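Local structure of NLP/P60 (Enterococcus faecium, 6B8C) at residues 51-55 with 56-60; 61-64 with 65-69; 84-87 with 88-91. The protein is probably a secreted peptidoglycan endopeptidase that cuts bacterial cell-wall peptides through its NlpC/P60 domain, releasing muropeptides that enhance host immunity. All blocks are in the same frame, centred on the assembly; numbering follows the deposited sequence.

Interaction 1 (51-55 with 56-60); sequences SGFDC and SGFTR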
ATOM      1  N   SER A  51       0.111  15.375   5.448  1.00 63.43           N
ATOM      2  CA  SER A  51      -0.941  16.357   5.203  1.00 62.04           C
ATOM      3  C   SER A  51      -1.931  15.889   4.144  1.00 60.20           C
ATOM      4  O   SER A  51      -3.008  16.480   4.014  1.00 60.80           O
ATOM      5  CB  SER A  51      -0.341  17.703   4.789  1.00 64.75           C
ATOM      6  OG  SER A  51       0.022  17.708   3.420  1.00 67.45           O
ATOM      7  N   GLY A  52      -1.586  14.854   3.386  1.00 59.88           N
ATOM      8  CA  GLY A  52      -2.477  14.280   2.402  1.00 57.89           C
ATOM      9  C   GLY A  52      -1.756  13.235   1.581  1.00 57.47           C
ATOM     10  O   GLY A  52      -0.623  13.453   1.147  1.00 58.48           O
ATOM     11  N   PHE A  53      -2.401  12.094   1.367  1.00 58.93           N
ATOM     12  CA  PHE A  53      -1.826  10.978   0.636  1.00 58.26           C
ATOM     13  C   PHE A  53      -2.725  10.595  -0.527  1.00 58.71           C
ATOM     14  O   PHE A  53      -3.953  10.690  -0.444  1.00 57.14           O
ATOM     15  CB  PHE A  53      -1.661   9.734   1.519  1.00 56.44           C
ATOM     16  CG  PHE A  53      -0.552   9.819   2.516  1.00 55.80           C
ATOM     17  CD1 PHE A  53       0.761   9.963   2.107  1.00 57.31           C
ATOM     18  CD2 PHE A  53      -0.819   9.697   3.868  1.00 55.28           C
ATOM     19  CE1 PHE A  53       1.784  10.017   3.031  1.00 57.94           C
ATOM     20  CE2 PHE A  53       0.200   9.751   4.798  1.00 56.22           C
ATOM     21  CZ  PHE A  53       1.505   9.912   4.377  1.00 56.96           C
ATOM     22  N   ASP A  54      -2.106  10.141  -1.607  1.00 56.83           N
ATOM     23  CA  ASP A  54      -2.790   9.274  -2.548  1.00 57.84           C
ATOM     24  C   ASP A  54      -2.312   7.847  -2.288  1.00 58.12           C
ATOM     25  O   ASP A  54      -1.517   7.600  -1.378  1.00 57.96           O
ATOM     26  CB  ASP A  54      -2.563   9.729  -3.993  1.00 60.66           C
ATOM     27  CG  ASP A  54      -1.102   9.680  -4.416  1.00 64.88           C
ATOM     28  OD1 ASP A  54      -0.239   9.240  -3.626  1.00 66.28           O
ATOM     29  OD2 ASP A  54      -0.820  10.089  -5.561  1.00 67.99           O
ATOM     30  N   CYS A  55      -2.794   6.900  -3.098  1.00 60.13           N
ATOM     31  CA  CYS A  55      -2.535   5.491  -2.806  1.00 60.24           C
ATOM     32  C   CYS A  55      -1.038   5.198  -2.764  1.00 61.11           C
ATOM     33  O   CYS A  55      -0.543   4.591  -1.808  1.00 61.20           O
ATOM     34  CB  CYS A  55      -3.248   4.587  -3.820  1.00 60.50           C
ATOM     35  SG  CYS A  55      -2.809   4.803  -5.566  1.00 62.58           S
ATOM     36  N   SER A  56      -0.293   5.653  -3.774  1.00 63.51           N
ATOM     37  CA  SER A  56       1.130   5.327  -3.850  1.00 65.41           C
ATOM     38  C   SER A  56       1.958   6.146  -2.864  1.00 64.99           C
ATOM     39  O   SER A  56       2.963   5.651  -2.333  1.00 64.45           O
ATOM     40  CB  SER A  56       1.638   5.527  -5.279  1.00 67.76           C
ATOM     41  OG  SER A  56       1.269   6.799  -5.781  1.00 68.90           O
ATOM     42  N   GLY A  57       1.568   7.401  -2.625  1.00 63.06           N
ATOM     43  CA  GLY A  57       2.296   8.225  -1.672  1.00 62.04           C
ATOM     44  C   GLY A  57       2.254   7.656  -0.269  1.00 61.10           C
ATOM     45  O   GLY A  57       3.247   7.695   0.458  1.00 63.01           O
ATOM     46  N   PHE A  58       1.114   7.082   0.112  1.00 60.34           N
ATOM     47  CA  PHE A  58       0.969   6.492   1.438  1.00 59.00           C
ATOM     48  C   PHE A  58       1.918   5.309   1.631  1.00 60.40           C
ATOM     49  O   PHE A  58       2.663   5.248   2.620  1.00 60.04           O
ATOM     50  CB  PHE A  58      -0.490   6.078   1.636  1.00 57.01           C
ATOM     51  CG  PHE A  58      -0.727   5.265   2.863  1.00 55.57           C
ATOM     52  CD1 PHE A  58      -0.443   5.779   4.112  1.00 54.50           C
ATOM     53  CD2 PHE A  58      -1.245   3.984   2.769  1.00 55.65           C
ATOM     54  CE1 PHE A  58      -0.664   5.029   5.248  1.00 54.91           C
ATOM     55  CE2 PHE A  58      -1.467   3.227   3.902  1.00 55.39           C
ATOM     56  CZ  PHE A  58      -1.176   3.749   5.142  1.00 55.38           C
ATOM     57  N   THR A  59       1.907   4.361   0.689  1.00 60.41           N
ATOM     58  CA  THR A  59       2.780   3.194   0.800  1.00 62.84           C
ATOM     59  C   THR A  59       4.250   3.592   0.744  1.00 65.65           C
ATOM     60  O   THR A  59       5.080   3.057   1.500  1.00 66.34           O
ATOM     61  CB  THR A  59       2.455   2.186  -0.305  1.00 63.51           C
ATOM     62  OG1 THR A  59       2.720   2.772  -1.585  1.00 65.00           O
ATOM     63  CG2 THR A  59       0.990   1.779  -0.242  1.00 61.40           C
ATOM     64  N   ARG A  60       4.597   4.530  -0.147  1.00 63.92           N
ATOM     65  CA  ARG A  60       5.971   5.010  -0.206  1.00 67.35           C
ATOM     66  C   ARG A  60       6.392   5.636   1.114  1.00 64.60           C
ATOM     67  O   ARG A  60       7.509   5.405   1.589  1.00 65.73           O
ATOM     68  CB  ARG A  60       6.133   6.017  -1.344  1.00 71.29           C
ATOM     69  CG  ARG A  60       7.539   6.579  -1.449  1.00 76.39           C
ATOM     70  CD  ARG A  60       7.738   7.396  -2.714  1.00 78.98           C
ATOM     71  NE  ARG A  60       7.477   8.816  -2.509  1.00 78.57           N
ATOM     72  CZ  ARG A  60       8.375   9.679  -2.047  1.00 81.15           C
ATOM     73  NH1 ARG A  60       8.053  10.956  -1.891  1.00 81.76           N
ATOM     74  NH2 ARG A  60       9.598   9.264  -1.734  1.00 83.75           N
TER

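Interaction 2 (61-64 with 65-69); sequences YVYL and QVTGR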
ATOM      1  N   TYR A  61       5.508   6.425   1.729  1.00 67.08           N
ATOM      2  CA  TYR A  61       5.845   7.082   2.985  1.00 65.20           C
ATOM      3  C   TYR A  61       6.045   6.067   4.101  1.00 65.19           C
ATOM      4  O   TYR A  61       6.977   6.194   4.904  1.00 65.79           O
ATOM      5  CB  TYR A  61       4.751   8.083   3.354  1.00 61.64           C
ATOM      6  CG  TYR A  61       5.147   9.029   4.462  1.00 61.01           C
ATOM      7  CD1 TYR A  61       4.754   8.798   5.776  1.00 59.70           C
ATOM      8  CD2 TYR A  61       5.928  10.148   4.196  1.00 62.18           C
ATOM      9  CE1 TYR A  61       5.123   9.661   6.791  1.00 60.37           C
ATOM     10  CE2 TYR A  61       6.304  11.014   5.204  1.00 62.74           C
ATOM     11  CZ  TYR A  61       5.899  10.767   6.500  1.00 61.56           C
ATOM     12  OH  TYR A  61       6.270  11.632   7.505  1.00 61.52           O
ATOM     13  N   VAL A  62       5.177   5.057   4.170  1.00 63.50           N
ATOM     14  CA  VAL A  62       5.323   4.024   5.195  1.00 64.81           C
ATOM     15  C   VAL A  62       6.666   3.316   5.046  1.00 68.79           C
ATOM     16  O   VAL A  62       7.424   3.158   6.017  1.00 69.01           O
ATOM     17  CB  VAL A  62       4.146   3.034   5.131  1.00 63.03           C
ATOM     18  CG1 VAL A  62       4.372   1.872   6.079  1.00 64.13           C
ATOM     19  CG2 VAL A  62       2.847   3.749   5.474  1.00 60.59           C
ATOM     20  N   TYR A  63       6.988   2.889   3.820  1.00 65.11           N
ATOM     21  CA  TYR A  63       8.245   2.178   3.619  1.00 71.60           C
ATOM     22  C   TYR A  63       9.448   3.081   3.835  1.00 73.75           C
ATOM     23  O   TYR A  63      10.492   2.613   4.294  1.00 76.16           O
ATOM     24  CB  TYR A  63       8.277   1.547   2.231  1.00 75.10           C
ATOM     25  CG  TYR A  63       7.707   0.159   2.260  1.00 77.48           C
ATOM     26  CD1 TYR A  63       6.342  -0.048   2.154  1.00 76.14           C
ATOM     27  CD2 TYR A  63       8.530  -0.944   2.444  1.00 81.41           C
ATOM     28  CE1 TYR A  63       5.812  -1.316   2.201  1.00 78.10           C
ATOM     29  CE2 TYR A  63       8.009  -2.218   2.494  1.00 82.82           C
ATOM     30  CZ  TYR A  63       6.648  -2.398   2.370  1.00 82.46           C
ATOM     31  OH  TYR A  63       6.116  -3.664   2.419  1.00 86.98           O
ATOM     32  N   LEU A  64       9.317   4.373   3.536  1.00 73.07           N
ATOM     33  CA  LEU A  64      10.407   5.304   3.789  1.00 74.67           C
ATOM     34  C   LEU A  64      10.653   5.461   5.282  1.00 74.80           C
ATOM     35  O   LEU A  64      11.807   5.497   5.727  1.00 77.18           O
ATOM     36  CB  LEU A  64      10.085   6.649   3.143  1.00 73.67           C
ATOM     37  CG  LEU A  64      11.247   7.540   2.721  1.00 76.83           C
ATOM     38  CD1 LEU A  64      12.446   6.698   2.322  1.00 80.78           C
ATOM     39  CD2 LEU A  64      10.797   8.406   1.556  1.00 75.88           C
ATOM     40  N   GLN A  65       9.580   5.546   6.070  1.00 71.57           N
ATOM     41  CA  GLN A  65       9.733   5.693   7.513  1.00 72.33           C
ATOM     42  C   GLN A  65      10.340   4.445   8.139  1.00 74.23           C
ATOM     43  O   GLN A  65      11.167   4.546   9.052  1.00 76.72           O
ATOM     44  CB  GLN A  65       8.382   6.003   8.157  1.00 70.11           C
ATOM     45  CG  GLN A  65       7.806   7.342   7.759  1.00 69.26           C
ATOM     46  CD  GLN A  65       8.794   8.471   7.945  1.00 72.55           C
ATOM     47  OE1 GLN A  65       9.349   8.989   6.976  1.00 75.76           O
ATOM     48  NE2 GLN A  65       9.026   8.857   9.194  1.00 72.84           N
ATOM     49  N   VAL A  66       9.940   3.260   7.674  1.00 75.42           N
ATOM     50  CA  VAL A  66      10.387   2.047   8.356  1.00 75.89           C
ATOM     51  C   VAL A  66      11.758   1.599   7.856  1.00 78.81           C
ATOM     52  O   VAL A  66      12.620   1.201   8.649  1.00 80.49           O
ATOM     53  CB  VAL A  66       9.336   0.932   8.211  1.00 74.47           C
ATOM     54  CG1 VAL A  66       9.865  -0.371   8.787  1.00 77.17           C
ATOM     55  CG2 VAL A  66       8.056   1.330   8.909  1.00 71.55           C
ATOM     56  N   THR A  67      11.994   1.657   6.543  1.00 77.48           N
ATOM     57  CA  THR A  67      13.189   1.076   5.946  1.00 81.86           C
ATOM     58  C   THR A  67      14.180   2.099   5.412  1.00 84.21           C
ATOM     59  O   THR A  67      15.338   1.744   5.183  1.00 87.84           O
ATOM     60  CB  THR A  67      12.806   0.135   4.795  1.00 82.76           C
ATOM     61  OG1 THR A  67      12.384   0.913   3.670  1.00 81.10           O
ATOM     62  CG2 THR A  67      11.670  -0.792   5.215  1.00 81.50           C
ATOM     63  N   GLY A  68      13.758   3.344   5.194  1.00 82.47           N
ATOM     64  CA  GLY A  68      14.643   4.359   4.665  1.00 85.31           C
ATOM     65  C   GLY A  68      14.847   4.326   3.167  1.00 87.45           C
ATOM     66  O   GLY A  68      15.434   5.269   2.618  1.00 88.37           O
ATOM     67  N   ARG A  69      14.398   3.279   2.485  1.00 84.66           N
ATOM     68  CA  ARG A  69      14.541   3.193   1.040  1.00 87.77           C
ATOM     69  C   ARG A  69      13.288   3.721   0.350  1.00 84.36           C
ATOM     70  O   ARG A  69      12.190   3.737   0.914  1.00 81.48           O
ATOM     71  CB  ARG A  69      14.820   1.755   0.608  1.00 91.99           C
ATOM     72  CG  ARG A  69      13.647   0.820   0.786  1.00 92.38           C
ATOM     73  CD  ARG A  69      14.113  -0.550   1.242  1.00 98.60           C
ATOM     74  NE  ARG A  69      13.720  -1.599   0.307  1.00102.22           N
ATOM     75  CZ  ARG A  69      12.513  -2.152   0.273  1.00100.39           C
ATOM     76  NH1 ARG A  69      11.574  -1.748   1.121  1.00 98.18           N
ATOM     77  NH2 ARG A  69      12.242  -3.104  -0.610  1.00100.80           N
TER

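Interaction 3 (84-87 with 88-91); sequences KISV and SQAK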
ATOM      1  N   LYS A  84       7.115 -10.669  -7.046  1.00102.24           N
ATOM      2  CA  LYS A  84       5.691 -10.857  -7.302  1.00 99.27           C
ATOM      3  C   LYS A  84       5.210 -12.179  -6.719  1.00 99.68           C
ATOM      4  O   LYS A  84       5.944 -13.170  -6.668  1.00102.87           O
ATOM      5  CB  LYS A  84       5.404 -10.805  -8.801  1.00100.39           C
ATOM      6  CG  LYS A  84       5.293  -9.394  -9.347  1.00 97.68           C
ATOM      7  CD  LYS A  84       5.153  -9.387 -10.858  1.00 99.14           C
ATOM      8  CE  LYS A  84       4.891  -7.981 -11.369  1.00 95.84           C
ATOM      9  NZ  LYS A  84       5.875  -7.002 -10.825  1.00 93.77           N
ATOM     10  N   ILE A  85       3.953 -12.185  -6.275  1.00 99.28           N
ATOM     11  CA  ILE A  85       3.413 -13.300  -5.508  1.00100.50           C
ATOM     12  C   ILE A  85       1.893 -13.237  -5.588  1.00 98.01           C
ATOM     13  O   ILE A  85       1.311 -12.208  -5.948  1.00 94.68           O
ATOM     14  CB  ILE A  85       3.929 -13.248  -4.046  1.00100.27           C
ATOM     15  CG1 ILE A  85       4.024 -14.650  -3.447  1.00103.07           C
ATOM     16  CG2 ILE A  85       3.057 -12.343  -3.184  1.00 96.27           C
ATOM     17  CD1 ILE A  85       4.756 -14.694  -2.118  1.00102.68           C
ATOM     18  N   SER A  86       1.242 -14.355  -5.278  1.00100.83           N
ATOM     19  CA  SER A  86      -0.211 -14.378  -5.269  1.00 99.79           C
ATOM     20  C   SER A  86      -0.741 -13.647  -4.040  1.00 96.23           C
ATOM     21  O   SER A  86      -0.056 -13.504  -3.023  1.00 94.50           O
ATOM     22  CB  SER A  86      -0.735 -15.816  -5.293  1.00103.66           C
ATOM     23  OG  SER A  86      -0.831 -16.347  -3.981  1.00104.15           O
ATOM     24  N   VAL A  87      -1.983 -13.172  -4.148  1.00 95.70           N
ATOM     25  CA  VAL A  87      -2.604 -12.485  -3.019  1.00 94.37           C
ATOM     26  C   VAL A  87      -2.787 -13.439  -1.846  1.00 96.86           C
ATOM     27  O   VAL A  87      -2.774 -13.017  -0.682  1.00 95.45           O
ATOM     28  CB  VAL A  87      -3.938 -11.850  -3.459  1.00 93.26           C
ATOM     29  CG1 VAL A  87      -4.545 -11.028  -2.333  1.00 90.46           C
ATOM     30  CG2 VAL A  87      -3.728 -10.987  -4.697  1.00 92.72           C
ATOM     31  N   SER A  88      -2.938 -14.737  -2.125  1.00 96.40           N
ATOM     32  CA  SER A  88      -3.049 -15.717  -1.049  1.00 99.82           C
ATOM     33  C   SER A  88      -1.772 -15.775  -0.221  1.00101.44           C
ATOM     34  O   SER A  88      -1.822 -15.897   1.009  1.00102.44           O
ATOM     35  CB  SER A  88      -3.369 -17.096  -1.627  1.00105.85           C
ATOM     36  OG  SER A  88      -4.526 -17.060  -2.443  1.00107.93           O
ATOM     37  N   GLN A  89      -0.617 -15.680  -0.878  1.00 99.45           N
ATOM     38  CA  GLN A  89       0.677 -15.782  -0.222  1.00100.86           C
ATOM     39  C   GLN A  89       1.187 -14.435   0.283  1.00 97.57           C
ATOM     40  O   GLN A  89       2.401 -14.261   0.448  1.00 99.65           O
ATOM     41  CB  GLN A  89       1.688 -16.414  -1.180  1.00104.11           C
ATOM     42  CG  GLN A  89       1.190 -17.714  -1.795  1.00106.81           C
ATOM     43  CD  GLN A  89       1.951 -18.108  -3.046  1.00108.63           C
ATOM     44  OE1 GLN A  89       3.028 -17.583  -3.322  1.00108.32           O
ATOM     45  NE2 GLN A  89       1.389 -19.037  -3.813  1.00110.83           N
ATOM     46  N   ALA A  90       0.290 -13.485   0.530  1.00101.73           N
ATOM     47  CA  ALA A  90       0.663 -12.163   1.014  1.00 96.33           C
ATOM     48  C   ALA A  90       0.624 -12.154   2.538  1.00 93.83           C
ATOM     49  O   ALA A  90      -0.422 -12.414   3.140  1.00 92.76           O
ATOM     50  CB  ALA A  90      -0.269 -11.093   0.446  1.00 92.77           C
ATOM     51  N   LYS A  91       1.763 -11.864   3.154  1.00 93.09           N
ATOM     52  CA  LYS A  91       1.853 -11.711   4.597  1.00 91.52           C
ATOM     53  C   LYS A  91       1.737 -10.234   4.969  1.00 86.90           C
ATOM     54  O   LYS A  91       1.747  -9.346   4.113  1.00 83.84           O
ATOM     55  CB  LYS A  91       3.163 -12.317   5.114  1.00 94.95           C
ATOM     56  CG  LYS A  91       3.376 -13.769   4.674  1.00 99.67           C
ATOM     57  CD  LYS A  91       4.753 -14.306   5.060  1.00104.96           C
ATOM     58  CE  LYS A  91       4.861 -14.589   6.554  1.00106.62           C
ATOM     59  NZ  LYS A  91       6.144 -15.266   6.908  1.00110.91           N
TER

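Interaction 1 (51-55 with 56-60)
Phe53 lies against Phe58 just where the chain passes from strand 52-53 into helix 55-67. Its CB rests 3.8 Å from CB of Phe58. With CG turned away from its own carbonyl carbon (chi1 -73°), the ring swings over the first helical turn: CD1 comes within 3.5 Å of Phe58 N, and CE1 reaches on to 3.8 Å from Gly57 O. On the far flank CD2 lies 3.9 Å from CD1 of Phe58. One face of the Phe53 ring thus receives both CA of Phe58, as a CH-pi contact, and the edge of the Phe58 ring, an edge-to-face pair with planes at 62°.

Asp54 is the N-cap. Its OD1 accepts from Gly57 N at 2.8 Å, approached nearly along the C-O bond, while its backbone O takes the N-H of Phe58 at 3.1 Å, the first regular turn. The lack of a side chain on Gly57 leaves room for the carboxylate. The sequence Asp-Cys-Ser-Gly is that of the NlpC/P60 family, in which the cysteine at the helix start is the nucleophile; Cys55 is probably that residue here.

Around this junction, Cys55 touches His106 and Thr59 packs on Val107 and Ile109, all of strand 106-112. Thr59 OG1 also bonds to Gln78, while the Phe53 ring meets the ring of Tyr61, one turn further along helix 55-67.

Interaction 2 (61-64 with 65-69)
The C-terminal turns of helix 55-67 bring Gln65 over one face of the Tyr61 ring and Tyr63 against Thr67 and Arg69. Gln65 bends at chi2 (-51°), which folds its amide back over the Tyr61 ring; the two planes are nearly parallel, 10° apart. CG of Gln65 lies over that face, 4.1 Å from the ring centroid in a CH-pi contact, and OE1 sits above the rim, 3.9 Å from Tyr61 CZ. The backbone bond from Gln65 N to Tyr61 O links the same two residues.

Tyr63 O is gripped twice by Thr67, by OG1 at 2.6 Å and by N at 2.9 Å, the two donors arriving from opposite faces of the carbonyl plane. The hydroxyl is therefore fixed in rotation, and it also receives a weak bond from Arg69 N. The helix stops at Gly68, whose positive phi (81°) turns the chain away after its N has bonded to Leu64 O at 3.0 Å. Beyond the turn, the Arg69 side chain runs alongside Tyr63, and the edge of its guanidinium brings NH1 to 3.4 Å from Tyr63 CD2.

Helix 28-36 covers the flank formed by Val62 and Val66, which both touch Ile31. Tyr63 leaves the helix on much the same side as Val62 and reaches further, its OH bonding to Gly93 O ahead of strand 95-98, and the Tyr61 ring meets Tyr38 edge-to-face.

Interaction 3 (84-87 with 88-91)
Ile85, the last residue of strand 83-85, and Gln89 of the turn that follows form the close-packed side of this contact. CG1 of Ile85, placed opposite its backbone N (chi1 -150°), comes to 3.1 Å from Gln89 OE1, a tight approach of a methylene to an amide oxygen. CD1 continues past the same side chain, 3.6 Å from Gln89 CB and 3.5 Å from Gln89 O. The branched side chain thus crosses Gln89 obliquely, touching its CB, its amide oxygen and its backbone O.

Next to it, Ser86 holds the backbone of Gln89. Its OG accepts from Gln89 N at 3.2 Å with a fairly straight 150° geometry, and its carbonyl O receives the same N-H in a weak, more bent bond. The aliphatic part of Gln89 also leans on this hydroxyl, CG lying 3.3 Å from Ser86 OG.

The outer side is looser. Val87 to Ala90 make a type I beta turn closed by a weak bond of 3.3 Å from Ala90 N to Val87 O, and Ser88, at its second position, is exposed. On the inner side Ile85 and Ala90 both pack on Ala139 of strand 138-141. With weak backbone bonds and one better serine bond, the chemistry implies a surface turn shaped by its own short-range polar contacts and held to the sheet by Ile85 and Ala90.

The three contacts follow one another along the chain within the NlpC/P60 domain. Interaction 1 leads from strand 52-53 into the start of helix 55-67 and interaction 2 spans its C-terminal end; their centres are about 12 Å apart, and they touch where Phe53 CE1 lies 3.6 Å from Tyr61 CB. Interaction 3 comes later, at the turn leaving strand 83-85, an outermost strand of the six-stranded antiparallel sheet. Its centre is about 22 Å from that of interaction 1, on the opposite side of the chain's centre, and about 21 Å from that of interaction 2. The helix probably presents the nucleophile beside strand 106-112, while the turn lies at the sheet's edge, remote from that site.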